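Local coordinates for protein Cow rumen GH26 endo-mannanase (Metagenome, PDB 6UEH) that hydrolyses internal beta-1,4-mannosidic linkages of mannans, probably including galactomannan, as an endo-mannanase of glycoside hydrolase family 26, at residues V141-S146 and L157-G162; K167-G172 and S473-T478; T196-A201 and T478-P483; K421-L426 and A444-C449; P433-L438 and L467-T472. All coordinates share one frame; numbering follows the deposited sequence.

Contact 1: V141-S146 and L157-G162; sequences VDTKLS and LQDYLG
Thr143 places OG1 between its own backbone N and carbonyl carbon (chi1 44°), and Asp159 swings its carboxylate to the side of its backbone N (chi1 -80°). The two groups meet at the start of a TIM barrel, where the loop 141-146 lies against helix 152-164. Thr143 OG1 donates to Asp159 OD1 at 2.7 Å and meets this oxygen nearly along its C-O axis. This bond is on the outer side of the contact, with Asp159 exposed.

The inner side mixes aliphatic packing with polar bonds. Gln158 is bent at chi2 (78°), and its aliphatic part fills the space between Thr143 and Leu145. Its CG comes within 3.3 Å of Thr143 O and within 3.7 Å of Leu145 CD2. The amide end of Gln158 is bonded elsewhere: NE2 donates to Asp381 O. Gln158 NE2 also donates to a water, 3.0 Å away, and that water donates to Lys144 O. Gln155, one turn earlier, also holds the loop, bonding to Thr143 O and Leu145 N. The helix turns its other sides to the barrel strands, with Leu161 on Met423 and Leu157 on Ile358.

Close approach at Gly162 leaves little room. Thr143 CG2 lies 3.8 Å from Gly162 CA, and a beta carbon on this glycine would run into that methyl.

Contact 2: K167-G172 and S473-T478; sequences KKIISG and SDYCIT
Ile477 O is gripped twice by Ser171. Ser171 N donates to Ile477 O at 2.9 Å, and Ser171 OG donates to Ile477 O at 2.7 Å. Two more backbone bonds, Ile169 N to Tyr475 O and Ile477 N to Ile169 O, complete a short parallel strand pair. Lys168 bends at chi2 (-80°), which carries NZ back to Asp474 O at 2.7 Å, above the carbonyl plane. Its CB rests on Ile477 CD1.

The Tyr475 ring lies over the backbone at Lys168 and Ile169. Lys168 CA makes a CH-pi contact with one face, 4.1 Å from the centroid. Ile169 CG2 touches Tyr475 CE2 at 3.5 Å. A serine in place of Tyr475 would probably strip this cover from Lys168 and Ile169 and open a gap beside Leu438.

Ile170 and Ile477 lie side by side and pack on Val164 of helix 152-164. On the other face, Ile169 and Tyr475 meet helix 435-441, while Ser171 and Thr478 touch Tyr471 of helix 464-471.

Contact 3: T196-A201 and T478-P483; sequences TGKYPA and TLEDLP
The tight part of this contact centres on Tyr199, Ala201 and Leu479. Tyr199 CB sits 3.7 Å from Leu479 CB. Leu479 N donates to Tyr199 O at 3.0 Å, from above the carbonyl plane. Ala201 CB packs against Thr478 C and, at 3.7 Å, against Leu482 CD1. Leu479 CB covers Pro200 O, a buried oxygen with no partner in the model.

The other side is polar and more open. Lys198 NZ forms a short salt bridge to Glu480 OE2 (2.5 Å), on the syn side but 34° out of the carboxylate plane. Glu480 is exposed, and its CG lies between its backbone N and carbonyl carbon (chi1 61°), which brings the carboxylate over to Lys198. A water accepts from Tyr199 N and Glu480 N and also lies 3.2 Å from Thr478 OG1. A leucine in place of Lys198 would probably leave Glu480 without its opposite charge across the contact.

Thr478 N donates to Asp481 OD2, which ties the residue before the 3-10 turn 479-481 to the turn's last residue. The contact thus joins this C-terminal turn to the connection between helix 187-196 and strand 202-206, one of the helix-to-strand loops of a TIM barrel.

Contact 4: K421-L426 and A444-C449; sequences KKMISL and AWLYFC
Ile424 O accepts from Leu446 N at 2.7 Å and Leu426 N donates to Tyr447 O at 2.9 Å, between backbones whose directions lie 46° apart. The first bond is in the carbonyl plane of Ile424.

Leu426 makes the largest single contribution. Its CG is turned to the side of its backbone N (chi1 -69°), which lays the isobutyl group over one face of the Trp445 indole. Leu426 CD2 stands 3.5 Å from the centroid of the six-membered ring, almost on its normal, in a CH-pi contact. Ile424 CG2 reaches the same indole at CZ3, 3.7 Å away. Trp445 NE1 is bonded to Ala406 O, and the ring meets Phe411 edge-to-face, so several partners fix its rotation.

Ser425 and Leu446 pack on the other side of the backbone. Ser425 CB lies over one face of the Tyr447 ring, 3.5 Å from CE2. Tyr447 OH is bonded to Glu360 OE1. Leu446 CD2 touches Met423 SD at 4.0 Å.

Every touching residue is buried. Ile170 also bonds to Leu446 and Phe448 through its backbone. Segment 444-449 therefore bridges strand 423-429, at one end of the parallel sheet, to strand 169-174, and so closes the ring of the TIM barrel.

Contact 5: P433-L438 and L467-T472; sequences PGVDNL and LKEIYT
Val435 lays its CB against Ile470 CG1, 3.8 Å away, and the two side chains slide past each other in opposite directions. Ile470 holds CG1 anti to its backbone N (chi1 -174°), which sends CD1 toward the first turn of helix 435-441. There Ile470 CD1 meets Pro433 O at 4.0 Å and Leu438 CD1 at 4.2 Å. Leu438 and Ile470 cross at about a right angle. Val435 CG1 turns the other way and reaches Glu469 CG at 4.0 Å.

The contact joins two outer helices of the TIM barrel, 435-441 and 464-471. Gly434 is the N-cap of the first, and its O receives Leu438 N. The second ends here. Thr472 N and Thr472 OG1 both donate to Lys468 O, from opposite faces of its plane, with the hydroxyl at 2.8 Å. Ile470 also touches Phe448 and Leu438 touches Trp445, so the apolar patch runs on into the barrel wall.

At the surface the character changes. Asp436 OD2 and Glu469 OE2 come within 3.5 Å, with their carboxylate planes 77° apart. Both residues are exposed, so solvent could soften the repulsion, and one acid may hold its proton more readily than usual. With two like charges at the rim, the attraction across the contact probably comes from the apolar atoms of Val435, Leu438 and Ile470, with the aliphatic part of Glu469.

In the fold
Contact 4 is the most buried of the set. Contact 2 is also largely buried, and both rest on backbone bonds to strands of the barrel. Contacts 2 and 4 meet at Ile170. Contacts 1 and 3 are partly buried, and each pairs apolar packing with a charged residue at the surface: Asp159 in one, Lys198 and Glu480 in the other. Contacts 2 and 3 share Thr478, and Ser171 OG bonds to Ala201 N between them. Contact 5, also largely buried, packs two outer helices through apolar side chains, with a pair of acids at its rim. Its Tyr471 touches contacts 2, 3 and 4. Contacts 1 and 5 do not touch; their nearest atoms are about 12 Å apart.

Contact 1: V141-S146 and L157-G162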
# COMPACT_ATOMS: atom_id res chain seq x y z
N VAL A 141 0.18 4.69 -17.30
CA VAL A 141 -0.11 5.58 -16.18
C VAL A 141 0.59 6.92 -16.40
O VAL A 141 1.81 6.96 -16.56
CB VAL A 141 0.34 4.97 -14.84
CG1 VAL A 141 0.12 5.97 -13.71
CG2 VAL A 141 -0.40 3.67 -14.56
N ASP A 142 -0.18 8.00 -16.41
CA ASP A 142 0.41 9.33 -16.58
C ASP A 142 1.16 9.74 -15.32
O ASP A 142 0.58 9.77 -14.23
CB ASP A 142 -0.66 10.36 -16.92
CG ASP A 142 -0.10 11.77 -17.05
OD1 ASP A 142 1.08 11.91 -17.45
OD2 ASP A 142 -0.82 12.73 -16.74
N THR A 143 2.44 10.05 -15.47
CA THR A 143 3.28 10.37 -14.32
C THR A 143 3.60 11.86 -14.21
O THR A 143 4.63 12.24 -13.65
CB THR A 143 4.60 9.57 -14.35
OG1 THR A 143 5.13 9.59 -15.68
CG2 THR A 143 4.35 8.13 -13.93
N LYS A 144 2.73 12.71 -14.76
CA LYS A 144 2.87 14.15 -14.56
C LYS A 144 2.60 14.46 -13.09
O LYS A 144 1.59 14.04 -12.53
CB LYS A 144 1.90 14.93 -15.46
CG LYS A 144 2.17 16.43 -15.48
CD LYS A 144 1.13 17.17 -16.31
CE LYS A 144 1.53 18.62 -16.57
NZ LYS A 144 1.71 19.40 -15.31
N LEU A 145 3.52 15.18 -12.46
CA LEU A 145 3.40 15.49 -11.04
C LEU A 145 2.24 16.44 -10.78
O LEU A 145 1.86 17.22 -11.65
CB LEU A 145 4.71 16.06 -10.51
CG LEU A 145 5.83 15.02 -10.36
CD1 LEU A 145 7.16 15.68 -10.03
CD2 LEU A 145 5.45 13.99 -9.30
N SER A 146 1.69 16.37 -9.57
CA SER A 146 0.53 17.19 -9.21
C SER A 146 0.89 18.66 -9.09
O SER A 146 0.05 19.53 -9.32
CB SER A 146 -0.09 16.69 -7.90
OG SER A 146 0.86 16.72 -6.85
N LEU A 157 12.60 12.18 -12.16
CA LEU A 157 12.59 11.04 -11.25
C LEU A 157 11.26 10.29 -11.34
O LEU A 157 11.23 9.07 -11.47
CB LEU A 157 12.85 11.48 -9.81
CG LEU A 157 12.68 10.42 -8.71
CD1 LEU A 157 13.49 9.17 -9.01
CD2 LEU A 157 13.06 10.99 -7.35
N GLN A 158 10.15 11.03 -11.29
CA GLN A 158 8.83 10.43 -11.36
C GLN A 158 8.63 9.69 -12.68
O GLN A 158 8.02 8.62 -12.71
CB GLN A 158 7.74 11.49 -11.18
CG GLN A 158 6.31 10.94 -11.16
CD GLN A 158 5.93 10.33 -9.82
OE1 GLN A 158 6.78 9.80 -9.09
NE2 GLN A 158 4.65 10.39 -9.48
N ASP A 159 9.16 10.25 -13.76
CA ASP A 159 9.04 9.61 -15.07
C ASP A 159 9.88 8.34 -15.14
O ASP A 159 9.45 7.36 -15.74
CB ASP A 159 9.45 10.58 -16.18
CG ASP A 159 8.34 11.55 -16.53
OD1 ASP A 159 7.16 11.19 -16.36
OD2 ASP A 159 8.65 12.68 -16.96
N TYR A 160 11.05 8.35 -14.52
CA TYR A 160 11.86 7.14 -14.44
C TYR A 160 11.11 6.04 -13.70
O TYR A 160 11.11 4.89 -14.13
CB TYR A 160 13.20 7.39 -13.75
CG TYR A 160 13.88 6.09 -13.38
CD1 TYR A 160 14.55 5.33 -14.34
CD2 TYR A 160 13.84 5.60 -12.08
CE1 TYR A 160 15.15 4.14 -14.02
CE2 TYR A 160 14.44 4.40 -11.75
CZ TYR A 160 15.10 3.67 -12.72
OH TYR A 160 15.70 2.48 -12.39
N LEU A 161 10.50 6.41 -12.58
CA LEU A 161 9.71 5.47 -11.79
C LEU A 161 8.58 4.89 -12.62
O LEU A 161 8.32 3.68 -12.59
CB LEU A 161 9.15 6.14 -10.54
CG LEU A 161 10.19 6.72 -9.57
CD1 LEU A 161 9.51 7.46 -8.42
CD2 LEU A 161 11.09 5.62 -9.04
N GLY A 162 7.91 5.75 -13.38
CA GLY A 162 6.83 5.31 -14.25
C GLY A 162 7.32 4.37 -15.34
O GLY A 162 6.57 3.54 -15.84
O HOH W 1 2.34 11.54 -10.99

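Contact 2: K167-G172 and S473-T478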
# COMPACT_ATOMS: atom_id res chain seq x y z
N LYS A 167 7.10 -3.42 -14.50
CA LYS A 167 8.16 -4.24 -15.10
C LYS A 167 9.18 -4.71 -14.07
O LYS A 167 9.76 -5.79 -14.20
CB LYS A 167 8.87 -3.46 -16.21
CG LYS A 167 7.97 -2.98 -17.34
CD LYS A 167 8.79 -2.54 -18.54
CE LYS A 167 8.53 -1.09 -18.91
NZ LYS A 167 7.10 -0.85 -19.29
N LYS A 168 9.41 -3.88 -13.05
CA LYS A 168 10.40 -4.17 -12.02
C LYS A 168 9.88 -3.78 -10.64
O LYS A 168 8.83 -3.15 -10.52
CB LYS A 168 11.71 -3.43 -12.29
CG LYS A 168 12.26 -3.54 -13.70
CD LYS A 168 12.99 -4.86 -13.91
CE LYS A 168 13.67 -4.90 -15.27
NZ LYS A 168 14.43 -6.16 -15.45
N ILE A 169 10.63 -4.14 -9.61
CA ILE A 169 10.45 -3.56 -8.29
C ILE A 169 11.79 -2.97 -7.85
O ILE A 169 12.85 -3.57 -8.06
CB ILE A 169 9.91 -4.58 -7.26
CG1 ILE A 169 9.50 -3.86 -5.97
CG2 ILE A 169 10.92 -5.69 -6.98
CD1 ILE A 169 8.72 -4.73 -5.00
N ILE A 170 11.75 -1.78 -7.26
CA ILE A 170 12.98 -1.09 -6.88
C ILE A 170 13.34 -1.40 -5.43
O ILE A 170 12.50 -1.31 -4.54
CB ILE A 170 12.83 0.43 -7.06
CG1 ILE A 170 12.39 0.74 -8.50
CG2 ILE A 170 14.13 1.15 -6.72
CD1 ILE A 170 12.08 2.19 -8.75
N SER A 171 14.59 -1.77 -5.18
CA SER A 171 15.02 -2.07 -3.82
C SER A 171 15.13 -0.80 -2.98
O SER A 171 15.45 0.27 -3.49
CB SER A 171 16.35 -2.83 -3.82
OG SER A 171 17.34 -2.11 -4.53
N GLY A 172 14.86 -0.93 -1.68
CA GLY A 172 14.93 0.20 -0.78
C GLY A 172 15.26 -0.20 0.64
O GLY A 172 15.11 -1.37 1.01
N SER A 473 17.98 -10.62 -8.44
CA SER A 473 16.97 -10.93 -9.45
C SER A 473 16.91 -9.85 -10.54
O SER A 473 17.10 -8.67 -10.26
CB SER A 473 15.60 -11.09 -8.80
OG SER A 473 14.58 -11.22 -9.78
N ASP A 474 16.63 -10.27 -11.77
CA ASP A 474 16.47 -9.33 -12.87
C ASP A 474 15.27 -8.41 -12.63
O ASP A 474 15.23 -7.28 -13.12
CB ASP A 474 16.29 -10.07 -14.20
CG ASP A 474 17.56 -10.73 -14.68
OD1 ASP A 474 18.66 -10.26 -14.30
OD2 ASP A 474 17.47 -11.72 -15.43
N TYR A 475 14.31 -8.91 -11.86
CA TYR A 475 13.09 -8.16 -11.57
C TYR A 475 13.35 -7.01 -10.59
O TYR A 475 12.54 -6.09 -10.50
CB TYR A 475 12.02 -9.11 -11.02
CG TYR A 475 10.69 -8.45 -10.76
CD1 TYR A 475 9.85 -8.09 -11.82
CD2 TYR A 475 10.26 -8.18 -9.47
CE1 TYR A 475 8.63 -7.48 -11.59
CE2 TYR A 475 9.04 -7.57 -9.23
CZ TYR A 475 8.23 -7.23 -10.29
OH TYR A 475 7.01 -6.62 -10.06
N CYS A 476 14.46 -7.06 -9.88
CA CYS A 476 14.73 -6.07 -8.85
C CYS A 476 15.80 -5.06 -9.26
O CYS A 476 16.90 -5.42 -9.66
CB CYS A 476 15.15 -6.75 -7.55
SG CYS A 476 15.57 -5.64 -6.18
N ILE A 477 15.45 -3.78 -9.15
CA ILE A 477 16.38 -2.70 -9.45
C ILE A 477 17.19 -2.34 -8.21
O ILE A 477 16.63 -2.04 -7.16
CB ILE A 477 15.64 -1.45 -9.97
CG1 ILE A 477 15.06 -1.74 -11.36
CG2 ILE A 477 16.57 -0.25 -10.01
CD1 ILE A 477 14.18 -0.64 -11.89
N THR A 478 18.51 -2.38 -8.34
CA THR A 478 19.40 -2.02 -7.25
C THR A 478 20.15 -0.74 -7.61
O THR A 478 19.92 -0.17 -8.68
CB THR A 478 20.40 -3.15 -6.93
OG1 THR A 478 21.32 -3.32 -8.02
CG2 THR A 478 19.66 -4.46 -6.70

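Contact 3: T196-A201 and T478-P483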
# COMPACT_ATOMS: atom_id res chain seq x y z
N THR A 196 24.43 -9.59 -0.31
CA THR A 196 23.86 -9.76 -1.64
C THR A 196 24.79 -9.34 -2.77
O THR A 196 24.62 -9.76 -3.91
CB THR A 196 22.55 -8.97 -1.80
OG1 THR A 196 22.84 -7.57 -1.75
CG2 THR A 196 21.57 -9.33 -0.69
N GLY A 197 25.76 -8.49 -2.46
CA GLY A 197 26.64 -7.93 -3.47
C GLY A 197 26.05 -6.67 -4.08
O GLY A 197 26.65 -6.05 -4.96
N LYS A 198 24.87 -6.29 -3.61
CA LYS A 198 24.16 -5.12 -4.13
C LYS A 198 23.86 -4.11 -3.03
O LYS A 198 23.80 -4.45 -1.85
CB LYS A 198 22.84 -5.54 -4.78
CG LYS A 198 22.93 -6.71 -5.74
CD LYS A 198 23.61 -6.33 -7.04
CE LYS A 198 23.58 -7.48 -8.03
NZ LYS A 198 24.26 -7.13 -9.31
N TYR A 199 23.67 -2.85 -3.44
CA TYR A 199 23.10 -1.83 -2.57
C TYR A 199 21.64 -1.58 -2.95
O TYR A 199 21.28 -1.73 -4.12
CB TYR A 199 23.89 -0.52 -2.66
CG TYR A 199 25.17 -0.46 -1.86
CD1 TYR A 199 25.15 -0.38 -0.48
CD2 TYR A 199 26.40 -0.45 -2.50
CE1 TYR A 199 26.32 -0.31 0.25
CE2 TYR A 199 27.58 -0.38 -1.78
CZ TYR A 199 27.53 -0.31 -0.40
OH TYR A 199 28.70 -0.24 0.33
N PRO A 200 20.80 -1.20 -1.98
CA PRO A 200 19.45 -0.78 -2.35
C PRO A 200 19.50 0.50 -3.18
O PRO A 200 20.40 1.31 -2.99
CB PRO A 200 18.77 -0.53 -1.00
CG PRO A 200 19.91 -0.20 -0.08
CD PRO A 200 21.05 -1.06 -0.54
N ALA A 201 18.55 0.67 -4.10
CA ALA A 201 18.52 1.86 -4.94
C ALA A 201 17.93 3.04 -4.18
O ALA A 201 18.42 4.17 -4.30
CB ALA A 201 17.72 1.59 -6.21
N THR A 478 18.51 -2.38 -8.34
CA THR A 478 19.40 -2.02 -7.25
C THR A 478 20.15 -0.74 -7.61
O THR A 478 19.92 -0.17 -8.68
CB THR A 478 20.40 -3.15 -6.93
OG1 THR A 478 21.32 -3.32 -8.02
CG2 THR A 478 19.66 -4.46 -6.70
N LEU A 479 21.05 -0.30 -6.73
CA LEU A 479 21.73 0.99 -6.90
C LEU A 479 22.45 1.11 -8.25
O LEU A 479 22.37 2.14 -8.92
CB LEU A 479 22.72 1.23 -5.76
CG LEU A 479 23.42 2.58 -5.75
CD1 LEU A 479 22.41 3.71 -5.78
CD2 LEU A 479 24.34 2.72 -4.54
N GLU A 480 23.13 0.04 -8.64
CA GLU A 480 23.92 0.03 -9.87
C GLU A 480 23.06 0.17 -11.13
O GLU A 480 23.55 0.60 -12.17
CB GLU A 480 24.73 -1.27 -9.96
CG GLU A 480 23.87 -2.53 -9.99
CD GLU A 480 24.68 -3.80 -10.15
OE1 GLU A 480 25.92 -3.73 -10.05
OE2 GLU A 480 24.07 -4.87 -10.37
N ASP A 481 21.78 -0.19 -11.03
CA ASP A 481 20.88 -0.20 -12.19
C ASP A 481 20.35 1.19 -12.53
O ASP A 481 19.81 1.41 -13.62
CB ASP A 481 19.70 -1.14 -11.95
CG ASP A 481 20.13 -2.57 -11.69
OD1 ASP A 481 21.15 -3.01 -12.27
OD2 ASP A 481 19.44 -3.26 -10.91
N LEU A 482 20.48 2.13 -11.59
CA LEU A 482 19.93 3.47 -11.78
C LEU A 482 20.72 4.26 -12.82
O LEU A 482 21.91 4.02 -13.03
CB LEU A 482 19.92 4.22 -10.44
CG LEU A 482 19.03 3.63 -9.35
CD1 LEU A 482 19.04 4.53 -8.12
CD2 LEU A 482 17.61 3.41 -9.85
N PRO A 483 20.05 5.20 -13.51
CA PRO A 483 20.71 5.99 -14.55
C PRO A 483 21.61 7.09 -14.00
O PRO A 483 22.62 7.43 -14.62
CB PRO A 483 19.54 6.60 -15.34
CG PRO A 483 18.31 5.86 -14.87
CD PRO A 483 18.60 5.45 -13.47
O HOH W 2 23.97 -2.30 -6.65

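Contact 4: K421-L426 and A444-C449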
# COMPACT_ATOMS: atom_id res chain seq x y z
N LYS A 421 -4.36 5.69 -11.30
CA LYS A 421 -3.84 7.00 -11.69
C LYS A 421 -2.59 7.37 -10.90
O LYS A 421 -1.90 8.33 -11.23
CB LYS A 421 -4.92 8.07 -11.51
CG LYS A 421 -6.14 7.84 -12.38
CD LYS A 421 -6.97 9.11 -12.52
CE LYS A 421 -8.21 8.84 -13.37
NZ LYS A 421 -7.87 8.15 -14.64
N LYS A 422 -2.31 6.59 -9.86
CA LYS A 422 -1.10 6.78 -9.06
C LYS A 422 -0.35 5.46 -8.94
O LYS A 422 -0.96 4.39 -8.85
CB LYS A 422 -1.44 7.32 -7.67
CG LYS A 422 -2.35 8.54 -7.66
CD LYS A 422 -1.70 9.76 -8.28
CE LYS A 422 -2.67 10.93 -8.33
NZ LYS A 422 -2.06 12.17 -8.90
N MET A 423 0.98 5.53 -8.94
CA MET A 423 1.80 4.35 -8.70
C MET A 423 1.69 3.93 -7.24
O MET A 423 1.48 4.76 -6.35
CB MET A 423 3.26 4.62 -9.06
CG MET A 423 3.50 4.79 -10.55
SD MET A 423 5.23 5.13 -10.93
CE MET A 423 5.44 6.73 -10.16
N ILE A 424 1.83 2.63 -6.99
CA ILE A 424 1.68 2.08 -5.65
C ILE A 424 2.94 1.34 -5.22
O ILE A 424 3.51 0.58 -6.00
CB ILE A 424 0.48 1.13 -5.58
CG1 ILE A 424 -0.75 1.84 -6.12
CG2 ILE A 424 0.25 0.66 -4.14
CD1 ILE A 424 -1.96 1.04 -5.98
N SER A 425 3.35 1.55 -3.98
CA SER A 425 4.58 0.95 -3.48
C SER A 425 4.44 0.36 -2.07
O SER A 425 3.46 0.61 -1.37
CB SER A 425 5.69 1.98 -3.48
OG SER A 425 5.42 3.00 -2.53
N LEU A 426 5.44 -0.42 -1.67
CA LEU A 426 5.58 -0.84 -0.29
C LEU A 426 6.52 0.14 0.40
O LEU A 426 7.73 -0.07 0.44
CB LEU A 426 6.11 -2.27 -0.19
CG LEU A 426 5.17 -3.38 -0.66
CD1 LEU A 426 5.89 -4.72 -0.68
CD2 LEU A 426 3.93 -3.44 0.22
N ALA A 444 2.51 -5.56 -8.62
CA ALA A 444 3.44 -4.60 -9.22
C ALA A 444 3.84 -3.45 -8.31
O ALA A 444 3.98 -2.32 -8.78
CB ALA A 444 2.84 -4.05 -10.51
N TRP A 445 4.03 -3.73 -7.02
CA TRP A 445 4.55 -2.74 -6.08
C TRP A 445 5.77 -2.04 -6.68
O TRP A 445 6.70 -2.71 -7.14
CB TRP A 445 4.95 -3.38 -4.75
CG TRP A 445 3.87 -4.17 -4.06
CD1 TRP A 445 3.73 -5.52 -4.05
CD2 TRP A 445 2.80 -3.65 -3.25
NE1 TRP A 445 2.63 -5.88 -3.29
CE2 TRP A 445 2.04 -4.75 -2.80
CE3 TRP A 445 2.41 -2.36 -2.88
CZ2 TRP A 445 0.92 -4.60 -1.99
CZ3 TRP A 445 1.29 -2.21 -2.08
CH2 TRP A 445 0.56 -3.32 -1.64
N LEU A 446 5.76 -0.71 -6.69
CA LEU A 446 6.83 0.06 -7.31
C LEU A 446 8.18 -0.16 -6.64
O LEU A 446 9.20 -0.31 -7.32
CB LEU A 446 6.50 1.56 -7.29
CG LEU A 446 7.62 2.50 -7.75
CD1 LEU A 446 8.02 2.20 -9.19
CD2 LEU A 446 7.19 3.95 -7.59
N TYR A 447 8.20 -0.17 -5.31
CA TYR A 447 9.42 -0.45 -4.57
C TYR A 447 9.12 -1.10 -3.22
O TYR A 447 7.96 -1.15 -2.80
CB TYR A 447 10.26 0.82 -4.39
CG TYR A 447 9.75 1.87 -3.42
CD1 TYR A 447 10.07 1.82 -2.07
CD2 TYR A 447 8.99 2.95 -3.87
CE1 TYR A 447 9.63 2.79 -1.18
CE2 TYR A 447 8.54 3.93 -2.99
CZ TYR A 447 8.86 3.85 -1.64
OH TYR A 447 8.42 4.82 -0.77
N PHE A 448 10.15 -1.62 -2.57
CA PHE A 448 10.02 -2.12 -1.20
C PHE A 448 11.02 -1.42 -0.30
O PHE A 448 11.99 -0.83 -0.78
CB PHE A 448 10.21 -3.65 -1.14
CG PHE A 448 11.57 -4.14 -1.60
CD1 PHE A 448 12.68 -4.03 -0.78
CD2 PHE A 448 11.71 -4.76 -2.83
CE1 PHE A 448 13.92 -4.49 -1.20
CE2 PHE A 448 12.94 -5.23 -3.26
CZ PHE A 448 14.04 -5.10 -2.44
N CYS A 449 10.79 -1.48 1.01
CA CYS A 449 11.64 -0.78 1.95
C CYS A 449 11.45 -1.29 3.37
O CYS A 449 10.54 -0.85 4.08
CB CYS A 449 11.36 0.73 1.90
SG CYS A 449 12.48 1.74 2.89

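Contact 5: P433-L438 and L467-T472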
# COMPACT_ATOMS: atom_id res chain seq x y z
N PRO A 433 8.33 -9.28 0.28
CA PRO A 433 7.66 -10.41 -0.37
C PRO A 433 8.62 -11.26 -1.20
O PRO A 433 9.65 -10.76 -1.65
CB PRO A 433 6.61 -9.74 -1.26
CG PRO A 433 6.35 -8.42 -0.61
CD PRO A 433 7.67 -8.00 -0.02
N GLY A 434 8.29 -12.54 -1.38
CA GLY A 434 9.08 -13.42 -2.22
C GLY A 434 9.04 -12.93 -3.65
O GLY A 434 7.98 -12.57 -4.16
N VAL A 435 10.20 -12.90 -4.30
CA VAL A 435 10.30 -12.33 -5.63
C VAL A 435 9.49 -13.15 -6.64
O VAL A 435 8.93 -12.60 -7.59
CB VAL A 435 11.78 -12.22 -6.09
CG1 VAL A 435 12.40 -13.60 -6.31
CG2 VAL A 435 11.88 -11.37 -7.34
N ASP A 436 9.39 -14.46 -6.41
CA ASP A 436 8.61 -15.32 -7.29
C ASP A 436 7.12 -15.03 -7.15
O ASP A 436 6.39 -15.04 -8.14
CB ASP A 436 8.89 -16.80 -6.99
CG ASP A 436 10.31 -17.20 -7.33
OD1 ASP A 436 10.86 -16.68 -8.32
OD2 ASP A 436 10.88 -18.05 -6.60
N ASN A 437 6.68 -14.75 -5.93
CA ASN A 437 5.29 -14.40 -5.69
C ASN A 437 4.93 -13.08 -6.37
O ASN A 437 3.83 -12.93 -6.91
CB ASN A 437 4.99 -14.32 -4.19
CG ASN A 437 5.02 -15.68 -3.53
OD1 ASN A 437 4.75 -16.70 -4.16
ND2 ASN A 437 5.33 -15.71 -2.24
N LEU A 438 5.85 -12.12 -6.33
CA LEU A 438 5.65 -10.82 -6.97
C LEU A 438 5.47 -10.95 -8.47
O LEU A 438 4.60 -10.32 -9.07
CB LEU A 438 6.82 -9.88 -6.66
CG LEU A 438 7.01 -9.43 -5.22
CD1 LEU A 438 8.27 -8.58 -5.09
CD2 LEU A 438 5.80 -8.65 -4.73
N LEU A 467 16.82 -12.64 0.65
CA LEU A 467 17.44 -11.35 0.37
C LEU A 467 18.34 -11.45 -0.85
O LEU A 467 18.25 -10.63 -1.77
CB LEU A 467 18.24 -10.86 1.58
CG LEU A 467 17.41 -10.21 2.69
CD1 LEU A 467 18.26 -9.94 3.92
CD2 LEU A 467 16.78 -8.92 2.18
N LYS A 468 19.19 -12.46 -0.87
CA LYS A 468 20.11 -12.66 -1.98
C LYS A 468 19.35 -12.94 -3.28
O LYS A 468 19.72 -12.45 -4.34
CB LYS A 468 21.08 -13.81 -1.68
CG LYS A 468 22.04 -13.52 -0.54
CD LYS A 468 23.08 -14.61 -0.38
CE LYS A 468 22.43 -15.94 -0.03
NZ LYS A 468 23.44 -17.01 0.19
N GLU A 469 18.27 -13.71 -3.17
CA GLU A 469 17.51 -14.08 -4.36
C GLU A 469 16.84 -12.87 -5.01
O GLU A 469 16.92 -12.70 -6.22
CB GLU A 469 16.45 -15.14 -4.02
CG GLU A 469 15.70 -15.63 -5.24
CD GLU A 469 14.87 -16.87 -4.98
OE1 GLU A 469 14.80 -17.31 -3.81
OE2 GLU A 469 14.30 -17.42 -5.95
N ILE A 470 16.19 -12.02 -4.22
CA ILE A 470 15.49 -10.89 -4.81
C ILE A 470 16.47 -9.79 -5.22
O ILE A 470 16.31 -9.19 -6.27
CB ILE A 470 14.40 -10.31 -3.87
CG1 ILE A 470 13.59 -9.23 -4.60
CG2 ILE A 470 15.00 -9.77 -2.57
CD1 ILE A 470 12.28 -8.88 -3.93
N TYR A 471 17.51 -9.56 -4.42
CA TYR A 471 18.46 -8.50 -4.73
C TYR A 471 19.28 -8.80 -5.99
O TYR A 471 19.74 -7.87 -6.67
CB TYR A 471 19.39 -8.24 -3.55
CG TYR A 471 18.97 -7.06 -2.70
CD1 TYR A 471 19.38 -5.77 -3.03
CD2 TYR A 471 18.16 -7.23 -1.59
CE1 TYR A 471 19.00 -4.68 -2.27
CE2 TYR A 471 17.77 -6.14 -0.82
CZ TYR A 471 18.19 -4.87 -1.16
OH TYR A 471 17.81 -3.79 -0.41
N THR A 472 19.47 -10.07 -6.31
CA THR A 472 20.21 -10.44 -7.51
C THR A 472 19.27 -10.84 -8.65
O THR A 472 19.71 -11.35 -9.68
CB THR A 472 21.20 -11.60 -7.25
OG1 THR A 472 20.47 -12.80 -6.98
CG2 THR A 472 22.11 -11.27 -6.08